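PDB 4CNL: putative pneumococcal surface protein from Streptococcus pneumoniae, which probably anchors itself to the pneumococcal cell wall by binding the choline groups of teichoic acids through a domain of choline-binding repeats. Local coordinates for residues 83-94 / 107-118. Numbering follows the deposited sequence. Where two conformers were deposited one is given.
Sequences WVYDSSYQAWYY and QGNYYLKSDGKM. With CHT (choline ion), chain B; CHT (choline ion), chain G.
Trp83 and Tyr110 meet beside one choline, whose methyl C7 sits over the ring centres of both, 3.2 Å above the Trp83 plane and 3.5 Å from that of Tyr110. The two planes are 69° apart and the pair is oblique, with Trp83 CH2 3.6 Å from Tyr110 CB. On the opposite Trp83 face Tyr94 CD1 lies offset toward the rim of the indole, while Trp83 CG lies in plane at the Tyr94 edge. One face of Tyr94 is in turn covered by Gln107: CG lies over the ring centre in a CH-pi contact, 3.6 Å from the centroid, and a bend at chi2 lays the amide nearly parallel to the ring, 10° between planes. Trp92 presents a face to choline C4 and its other face to Tyr85.

Met118 also lines the pocket. Its SD makes oblique Met-aromatic contacts with Trp83 and Trp92 and approaches choline C5 at 3.4 Å. The site lies between consecutive beta-hairpins, 82-95 and 105-112, and the loop after the second, with Asp138 also belonging to it, the arrangement characteristic of choline-binding repeats: an aromatic cage consistent with cation-pi attraction for the trimethylammonium group.

A backbone bond from Met118 N to Trp92 O (2.9 Å, N-H...O angle 159°) joins the segments, and one water bridges Trp92 N and Met118 O. On the flank, Tyr93 and Asp115 O border a second choline.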
ATOM      1  N   TRP A  83       1.402  -5.988  -1.865  1.00 12.97           N
ATOM      2  CA  TRP A  83       0.087  -5.373  -1.874  1.00 14.84           C
ATOM      3  C   TRP A  83      -0.613  -5.569  -0.548  1.00 13.15           C
ATOM      4  O   TRP A  83      -0.562  -6.656   0.025  1.00 16.42           O
ATOM      5  CB  TRP A  83      -0.763  -5.981  -2.983  1.00 13.02           C
ATOM      6  CG  TRP A  83      -0.311  -5.596  -4.337  1.00 15.05           C
ATOM      7  CD1 TRP A  83       0.571  -6.266  -5.134  1.00 17.62           C
ATOM      8  CD2 TRP A  83      -0.712  -4.429  -5.066  1.00 14.23           C
ATOM      9  NE1 TRP A  83       0.735  -5.589  -6.325  1.00 15.76           N
ATOM     10  CE2 TRP A  83      -0.033  -4.453  -6.302  1.00 14.73           C
ATOM     11  CE3 TRP A  83      -1.583  -3.366  -4.792  1.00 14.08           C
ATOM     12  CZ2 TRP A  83      -0.199  -3.450  -7.272  1.00 12.09           C
ATOM     13  CZ3 TRP A  83      -1.748  -2.373  -5.747  1.00 13.12           C
ATOM     14  CH2 TRP A  83      -1.056  -2.423  -6.975  1.00 11.53           C
ATOM     15  N   VAL A  84      -1.265  -4.523  -0.061  1.00 11.81           N
ATOM     16  CA  VAL A  84      -2.115  -4.642   1.109  1.00 11.66           C
ATOM     17  C   VAL A  84      -3.478  -4.022   0.831  1.00 14.88           C
ATOM     18  O   VAL A  84      -3.599  -3.062   0.067  1.00 14.16           O
ATOM     19  CB  VAL A  84      -1.507  -3.954   2.346  1.00 15.57           C
ATOM     20  CG1 VAL A  84      -0.125  -4.524   2.657  1.00 17.27           C
ATOM     21  CG2 VAL A  84      -1.451  -2.436   2.138  1.00 15.05           C
ATOM     22  N   TYR A  85      -4.505  -4.564   1.473  1.00 11.84           N
ATOM     23  CA  TYR A  85      -5.826  -3.964   1.411  1.00 13.42           C
ATOM     24  C   TYR A  85      -6.156  -3.316   2.751  1.00 18.81           C
ATOM     25  O   TYR A  85      -6.147  -3.979   3.792  1.00 17.38           O
ATOM     26  CB  TYR A  85      -6.880  -5.008   1.056  1.00 11.82           C
ATOM     27  CG  TYR A  85      -8.264  -4.423   0.856  1.00 13.95           C
ATOM     28  CD1 TYR A  85      -8.584  -3.756  -0.322  1.00 19.16           C
ATOM     29  CD2 TYR A  85      -9.244  -4.533   1.842  1.00 14.39           C
ATOM     30  CE1 TYR A  85      -9.844  -3.220  -0.523  1.00 22.04           C
ATOM     31  CE2 TYR A  85     -10.521  -4.000   1.643  1.00 17.15           C
ATOM     32  CZ  TYR A  85     -10.805  -3.344   0.457  1.00 22.22           C
ATOM     33  OH  TYR A  85     -12.058  -2.809   0.233  1.00 27.15           O
ATOM     34  N   ASP A  86      -6.420  -2.016   2.722  1.00 14.21           N
ATOM     35  CA  ASP A  86      -6.812  -1.292   3.919  1.00 14.06           C
ATOM     36  C   ASP A  86      -8.336  -1.269   3.949  1.00 16.33           C
ATOM     37  O   ASP A  86      -8.965  -0.557   3.166  1.00 17.40           O
ATOM     38  CB  ASP A  86      -6.210   0.117   3.909  1.00 18.45           C
ATOM     39  CG  ASP A  86      -6.486   0.894   5.189  1.00 24.21           C
ATOM     40  OD1 ASP A  86      -7.615   0.827   5.715  1.00 23.28           O
ATOM     41  OD2 ASP A  86      -5.574   1.602   5.655  1.00 28.02           O
ATOM     42  N   SER A  87      -8.921  -2.057   4.849  0.57 16.96           N
ATOM     43  CA  SER A  87     -10.372  -2.214   4.909  0.57 17.51           C
ATOM     44  C   SER A  87     -11.068  -0.939   5.366  0.57 17.41           C
ATOM     45  O   SER A  87     -12.232  -0.716   5.047  0.57 17.84           O
ATOM     46  CB  SER A  87     -10.749  -3.370   5.839  0.57 18.57           C
ATOM     47  OG  SER A  87     -10.266  -4.606   5.340  0.57 21.56           O
ATOM     48  N   SER A  88     -10.357  -0.108   6.118  1.00 15.12           N
ATOM     49  CA  SER A  88     -10.932   1.132   6.627  1.00 19.78           C
ATOM     50  C   SER A  88     -11.084   2.192   5.537  1.00 20.85           C
ATOM     51  O   SER A  88     -12.004   3.013   5.582  1.00 23.04           O
ATOM     52  CB  SER A  88     -10.084   1.669   7.772  1.00 23.65           C
ATOM     53  OG  SER A  88     -10.063   0.715   8.822  1.00 31.32           O
ATOM     54  N   TYR A  89     -10.194   2.154   4.552  1.00 17.55           N
ATOM     55  CA  TYR A  89     -10.279   3.049   3.408  1.00 19.67           C
ATOM     56  C   TYR A  89     -10.822   2.354   2.166  1.00 17.22           C
ATOM     57  O   TYR A  89     -11.038   3.008   1.146  1.00 16.23           O
ATOM     58  CB  TYR A  89      -8.912   3.650   3.102  1.00 20.82           C
ATOM     59  CG  TYR A  89      -8.536   4.754   4.047  1.00 23.58           C
ATOM     60  CD1 TYR A  89      -8.043   4.472   5.312  1.00 28.52           C
ATOM     61  CD2 TYR A  89      -8.694   6.081   3.683  1.00 20.69           C
ATOM     62  CE1 TYR A  89      -7.705   5.478   6.178  1.00 30.30           C
ATOM     63  CE2 TYR A  89      -8.359   7.095   4.542  1.00 21.15           C
ATOM     64  CZ  TYR A  89      -7.864   6.789   5.786  1.00 24.37           C
ATOM     65  OH  TYR A  89      -7.527   7.807   6.647  1.00 36.68           O
ATOM     66  N   GLN A  90     -11.057   1.044   2.270  1.00 14.18           N
ATOM     67  CA  GLN A  90     -11.560   0.234   1.160  1.00 12.25           C
ATOM     68  C   GLN A  90     -10.689   0.439  -0.078  1.00 12.71           C
ATOM     69  O   GLN A  90     -11.165   0.756  -1.175  1.00 13.59           O
ATOM     70  CB  GLN A  90     -13.035   0.562   0.873  1.00 13.13           C
ATOM     71  CG  GLN A  90     -13.965   0.180   2.028  1.00 12.67           C
ATOM     72  CD  GLN A  90     -15.409   0.584   1.794  1.00 22.73           C
ATOM     73  OE1 GLN A  90     -15.868   0.687   0.655  1.00 27.74           O
ATOM     74  NE2 GLN A  90     -16.135   0.823   2.882  1.00 27.62           N
ATOM     75  N   ALA A  91      -9.392   0.258   0.118  1.00 12.99           N
ATOM     76  CA  ALA A  91      -8.420   0.600  -0.907  1.00 13.04           C
ATOM     77  C   ALA A  91      -7.222  -0.329  -0.879  1.00 16.35           C
ATOM     78  O   ALA A  91      -6.729  -0.679   0.193  1.00 13.60           O
ATOM     79  CB  ALA A  91      -7.967   2.035  -0.728  1.00 20.01           C
ATOM     80  N   TRP A  92      -6.755  -0.716  -2.064  1.00 14.77           N
ATOM     81  CA  TRP A  92      -5.484  -1.429  -2.204  1.00 12.14           C
ATOM     82  C   TRP A  92      -4.328  -0.448  -2.293  1.00 12.19           C
ATOM     83  O   TRP A  92      -4.456   0.623  -2.901  1.00 11.94           O
ATOM     84  CB  TRP A  92      -5.481  -2.313  -3.450  1.00 10.82           C
ATOM     85  CG  TRP A  92      -6.267  -3.545  -3.340  1.00 13.60           C
ATOM     86  CD1 TRP A  92      -7.552  -3.747  -3.765  1.00 16.64           C
ATOM     87  CD2 TRP A  92      -5.828  -4.780  -2.776  1.00 16.63           C
ATOM     88  NE1 TRP A  92      -7.941  -5.035  -3.491  1.00 15.08           N
ATOM     89  CE2 TRP A  92      -6.901  -5.691  -2.883  1.00 12.45           C
ATOM     90  CE3 TRP A  92      -4.631  -5.202  -2.180  1.00 16.90           C
ATOM     91  CZ2 TRP A  92      -6.812  -7.002  -2.418  1.00 15.22           C
ATOM     92  CZ3 TRP A  92      -4.543  -6.506  -1.721  1.00 20.02           C
ATOM     93  CH2 TRP A  92      -5.629  -7.393  -1.848  1.00 16.72           C
ATOM     94  N   TYR A  93      -3.197  -0.816  -1.688  1.00  9.73           N
ATOM     95  CA  TYR A  93      -1.967  -0.039  -1.799  1.00 10.68           C
ATOM     96  C   TYR A  93      -0.817  -0.981  -2.103  1.00  8.20           C
ATOM     97  O   TYR A  93      -0.864  -2.157  -1.755  1.00 10.67           O
ATOM     98  CB  TYR A  93      -1.667   0.727  -0.504  1.00  7.95           C
ATOM     99  CG  TYR A  93      -2.750   1.702  -0.090  1.00  9.12           C
ATOM    100  CD1 TYR A  93      -3.820   1.290   0.691  1.00 16.37           C
ATOM    101  CD2 TYR A  93      -2.700   3.034  -0.478  1.00 13.79           C
ATOM    102  CE1 TYR A  93      -4.817   2.180   1.076  1.00 14.97           C
ATOM    103  CE2 TYR A  93      -3.693   3.935  -0.087  1.00  9.95           C
ATOM    104  CZ  TYR A  93      -4.742   3.500   0.690  1.00 18.08           C
ATOM    105  OH  TYR A  93      -5.730   4.383   1.086  1.00 20.89           O
ATOM    106  N   TYR A  94       0.208  -0.459  -2.769  1.00 10.07           N
ATOM    107  CA  TYR A  94       1.429  -1.225  -2.981  1.00  9.19           C
ATOM    108  C   TYR A  94       2.567  -0.574  -2.221  1.00  9.20           C
ATOM    109  O   TYR A  94       2.906   0.588  -2.458  1.00 11.88           O
ATOM    110  CB  TYR A  94       1.789  -1.339  -4.474  1.00 11.32           C
ATOM    111  CG  TYR A  94       2.985  -2.248  -4.635  1.00  8.71           C
ATOM    112  CD1 TYR A  94       2.839  -3.620  -4.517  1.00 10.04           C
ATOM    113  CD2 TYR A  94       4.258  -1.731  -4.846  1.00 11.04           C
ATOM    114  CE1 TYR A  94       3.942  -4.471  -4.619  1.00 12.40           C
ATOM    115  CE2 TYR A  94       5.364  -2.573  -4.952  1.00 13.62           C
ATOM    116  CZ  TYR A  94       5.190  -3.937  -4.839  1.00 16.74           C
ATOM    117  OH  TYR A  94       6.265  -4.789  -4.943  1.00 19.13           O
ATOM    118  N   GLN A 107       2.549  -0.389 -11.148  1.00 12.54           N
ATOM    119  CA  GLN A 107       3.193  -1.509 -10.477  1.00 12.69           C
ATOM    120  C   GLN A 107       2.646  -2.741 -11.164  1.00 12.79           C
ATOM    121  O   GLN A 107       1.486  -3.089 -10.985  1.00 14.58           O
ATOM    122  CB  GLN A 107       2.888  -1.524  -8.981  1.00 11.81           C
ATOM    123  CG  GLN A 107       3.483  -2.713  -8.264  1.00 12.84           C
ATOM    124  CD  GLN A 107       5.004  -2.706  -8.318  1.00 13.46           C
ATOM    125  OE1 GLN A 107       5.642  -1.647  -8.263  1.00 16.83           O
ATOM    126  NE2 GLN A 107       5.590  -3.886  -8.424  1.00 16.24           N
ATOM    127  N   GLY A 108       3.463  -3.378 -11.992  1.00 14.18           N
ATOM    128  CA  GLY A 108       2.960  -4.469 -12.801  1.00 15.05           C
ATOM    129  C   GLY A 108       1.833  -3.954 -13.688  1.00 12.85           C
ATOM    130  O   GLY A 108       1.975  -2.921 -14.344  1.00 15.57           O
ATOM    131  N   ASN A 109       0.709  -4.656 -13.671  1.00 13.12           N
ATOM    132  CA  ASN A 109      -0.455  -4.292 -14.496  1.00 14.46           C
ATOM    133  C   ASN A 109      -1.422  -3.313 -13.826  1.00 17.71           C
ATOM    134  O   ASN A 109      -2.527  -3.070 -14.334  1.00 13.40           O
ATOM    135  CB  ASN A 109      -1.233  -5.548 -14.887  1.00 17.36           C
ATOM    136  CG  ASN A 109      -0.416  -6.510 -15.719  1.00 22.83           C
ATOM    137  OD1 ASN A 109       0.398  -6.100 -16.544  1.00 20.09           O
ATOM    138  ND2 ASN A 109      -0.632  -7.801 -15.504  1.00 27.36           N
ATOM    139  N   TYR A 110      -0.996  -2.743 -12.701  1.00 14.79           N
ATOM    140  CA  TYR A 110      -1.861  -1.944 -11.838  1.00 10.99           C
ATOM    141  C   TYR A 110      -1.342  -0.522 -11.713  1.00  9.28           C
ATOM    142  O   TYR A 110      -0.147  -0.269 -11.863  1.00 11.93           O
ATOM    143  CB  TYR A 110      -1.963  -2.583 -10.444  1.00  8.09           C
ATOM    144  CG  TYR A 110      -2.387  -4.019 -10.528  1.00 13.02           C
ATOM    145  CD1 TYR A 110      -3.726  -4.358 -10.556  1.00 13.25           C
ATOM    146  CD2 TYR A 110      -1.439  -5.038 -10.604  1.00 15.36           C
ATOM    147  CE1 TYR A 110      -4.126  -5.675 -10.656  1.00 12.18           C
ATOM    148  CE2 TYR A 110      -1.828  -6.357 -10.702  1.00 15.17           C
ATOM    149  CZ  TYR A 110      -3.166  -6.669 -10.728  1.00 16.46           C
ATOM    150  OH  TYR A 110      -3.570  -7.981 -10.831  1.00 22.05           O
ATOM    151  N   TYR A 111      -2.248   0.413 -11.446  1.00  8.40           N
ATOM    152  CA  TYR A 111      -1.855   1.808 -11.332  1.00 10.79           C
ATOM    153  C   TYR A 111      -2.198   2.354  -9.948  1.00 11.37           C
ATOM    154  O   TYR A 111      -3.327   2.198  -9.487  1.00 12.07           O
ATOM    155  CB  TYR A 111      -2.540   2.649 -12.415  1.00 11.05           C
ATOM    156  CG  TYR A 111      -2.078   4.073 -12.406  1.00  9.38           C
ATOM    157  CD1 TYR A 111      -0.888   4.442 -13.033  1.00 12.84           C
ATOM    158  CD2 TYR A 111      -2.822   5.061 -11.754  1.00 10.77           C
ATOM    159  CE1 TYR A 111      -0.452   5.757 -13.014  1.00 12.76           C
ATOM    160  CE2 TYR A 111      -2.391   6.378 -11.728  1.00 12.86           C
ATOM    161  CZ  TYR A 111      -1.215   6.720 -12.368  1.00 14.17           C
ATOM    162  OH  TYR A 111      -0.781   8.026 -12.337  1.00 19.69           O
ATOM    163  N   LEU A 112      -1.228   2.987  -9.295  1.00 10.68           N
ATOM    164  CA  LEU A 112      -1.445   3.622  -7.998  1.00 11.09           C
ATOM    165  C   LEU A 112      -1.653   5.119  -8.194  1.00 14.15           C
ATOM    166  O   LEU A 112      -0.821   5.789  -8.790  1.00  9.97           O
ATOM    167  CB  LEU A 112      -0.262   3.375  -7.054  1.00 10.63           C
ATOM    168  CG  LEU A 112       0.001   1.930  -6.604  1.00 11.87           C
ATOM    169  CD1 LEU A 112      -1.295   1.228  -6.208  1.00 11.26           C
ATOM    170  CD2 LEU A 112       0.784   1.119  -7.652  1.00 10.10           C
ATOM    171  N   LYS A 113      -2.775   5.636  -7.698  1.00 12.21           N
ATOM    172  CA  LYS A 113      -3.084   7.053  -7.835  1.00 11.90           C
ATOM    173  C   LYS A 113      -2.248   7.939  -6.899  1.00 13.23           C
ATOM    174  O   LYS A 113      -1.345   7.461  -6.203  1.00 15.20           O
ATOM    175  CB  LYS A 113      -4.583   7.268  -7.615  1.00 11.63           C
ATOM    176  CG  LYS A 113      -5.427   6.623  -8.717  1.00 14.36           C
ATOM    177  CD  LYS A 113      -6.925   6.790  -8.477  1.00 16.92           C
ATOM    178  CE  LYS A 113      -7.439   5.795  -7.446  1.00 14.30           C
ATOM    179  NZ  LYS A 113      -8.924   5.850  -7.359  1.00 23.07           N
ATOM    180  N   SER A 114      -2.529   9.237  -6.902  1.00 15.30           N
ATOM    181  CA  SER A 114      -1.655  10.208  -6.241  1.00 14.82           C
ATOM    182  C   SER A 114      -1.547  10.011  -4.726  1.00 19.68           C
ATOM    183  O   SER A 114      -0.536  10.366  -4.111  1.00 19.61           O
ATOM    184  CB  SER A 114      -2.141  11.627  -6.542  1.00 20.14           C
ATOM    185  OG  SER A 114      -3.377  11.888  -5.896  1.00 28.58           O
ATOM    186  N   ASP A 115      -2.586   9.455  -4.120  1.00 19.12           N
ATOM    187  CA  ASP A 115      -2.541   9.193  -2.686  1.00 19.84           C
ATOM    188  C   ASP A 115      -2.266   7.724  -2.400  1.00 20.05           C
ATOM    189  O   ASP A 115      -2.469   7.250  -1.278  1.00 17.66           O
ATOM    190  CB  ASP A 115      -3.839   9.635  -2.021  1.00 23.96           C
ATOM    191  CG  ASP A 115      -5.059   8.942  -2.597  1.00 20.70           C
ATOM    192  OD1 ASP A 115      -4.924   8.138  -3.552  1.00 17.89           O
ATOM    193  OD2 ASP A 115      -6.164   9.220  -2.097  1.00 23.90           O
ATOM    194  N   GLY A 116      -1.816   7.008  -3.428  1.00 15.61           N
ATOM    195  CA  GLY A 116      -1.413   5.623  -3.280  1.00 12.50           C
ATOM    196  C   GLY A 116      -2.493   4.595  -3.555  1.00  9.66           C
ATOM    197  O   GLY A 116      -2.199   3.412  -3.672  1.00 12.63           O
ATOM    198  N   LYS A 117      -3.743   5.042  -3.660  0.53 11.49           N
ATOM    199  CA  LYS A 117      -4.850   4.115  -3.874  0.53 11.03           C
ATOM    200  C   LYS A 117      -4.795   3.489  -5.261  0.53 13.06           C
ATOM    201  O   LYS A 117      -4.617   4.184  -6.259  0.53 12.35           O
ATOM    202  CB  LYS A 117      -6.193   4.823  -3.669  0.53 12.57           C
ATOM    203  CG  LYS A 117      -6.399   5.292  -2.247  0.53 14.87           C
ATOM    204  CD  LYS A 117      -7.742   5.984  -2.066  0.53 17.95           C
ATOM    205  CE  LYS A 117      -7.960   6.313  -0.607  0.53 20.20           C
ATOM    206  NZ  LYS A 117      -9.105   7.198  -0.393  0.53 13.80           N
ATOM    207  N   MET A 118      -4.938   2.171  -5.315  1.00  9.36           N
ATOM    208  CA  MET A 118      -4.990   1.474  -6.589  1.00 11.92           C
ATOM    209  C   MET A 118      -6.247   1.821  -7.356  1.00 12.23           C
ATOM    210  O   MET A 118      -7.356   1.765  -6.814  1.00 10.67           O
ATOM    211  CB  MET A 118      -4.945  -0.030  -6.387  1.00 11.50           C
ATOM    212  CG  MET A 118      -4.812  -0.793  -7.688  1.00 14.72           C
ATOM    213  SD  MET A 118      -5.122  -2.547  -7.460  1.00 17.79           S
ATOM    214  CE  MET A 118      -6.914  -2.585  -7.363  1.00 14.96           C
TER
HETATM  215  C4  CHT B1274      -6.332  -6.743  -6.231  1.00 34.17           C
HETATM  216  C5  CHT B1274      -5.167  -5.912  -6.747  1.00 29.27           C
HETATM  217  C6  CHT B1274      -4.008  -7.890  -7.350  1.00 23.65           C
HETATM  218  C7  CHT B1274      -2.870  -5.840  -7.169  1.00 21.69           C
HETATM  219  C8  CHT B1274      -3.657  -6.937  -5.235  1.00 29.46           C
HETATM  220  O6  CHT B1274      -7.037  -7.278  -7.340  1.00 43.03           O
HETATM  221  N1  CHT B1274      -3.928  -6.648  -6.626  1.00 26.56           N
HETATM  222  C4  CHT G1279       0.149   8.636   3.971  1.00 43.54           C
HETATM  223  C5  CHT G1279      -0.424   7.314   3.468  1.00 30.43           C
HETATM  224  C6  CHT G1279      -1.942   6.392   1.899  1.00 33.04           C
HETATM  225  C7  CHT G1279      -2.649   8.035   3.423  1.00 41.23           C
HETATM  226  C8  CHT G1279      -1.192   8.601   1.654  1.00 36.85           C
HETATM  227  O6  CHT G1279       0.413   8.553   5.365  1.00 45.36           O
HETATM  228  N1  CHT G1279      -1.554   7.585   2.607  1.00 40.05           N
HETATM  229  O   HOH W   1     -10.860   5.348  -0.358  1.00 24.12           O
HETATM  230  O   HOH W   2      -8.114   0.146  -4.491  1.00 13.58           O
HETATM  231  O   HOH W   3       0.161   2.434  -2.938  1.00 10.12           O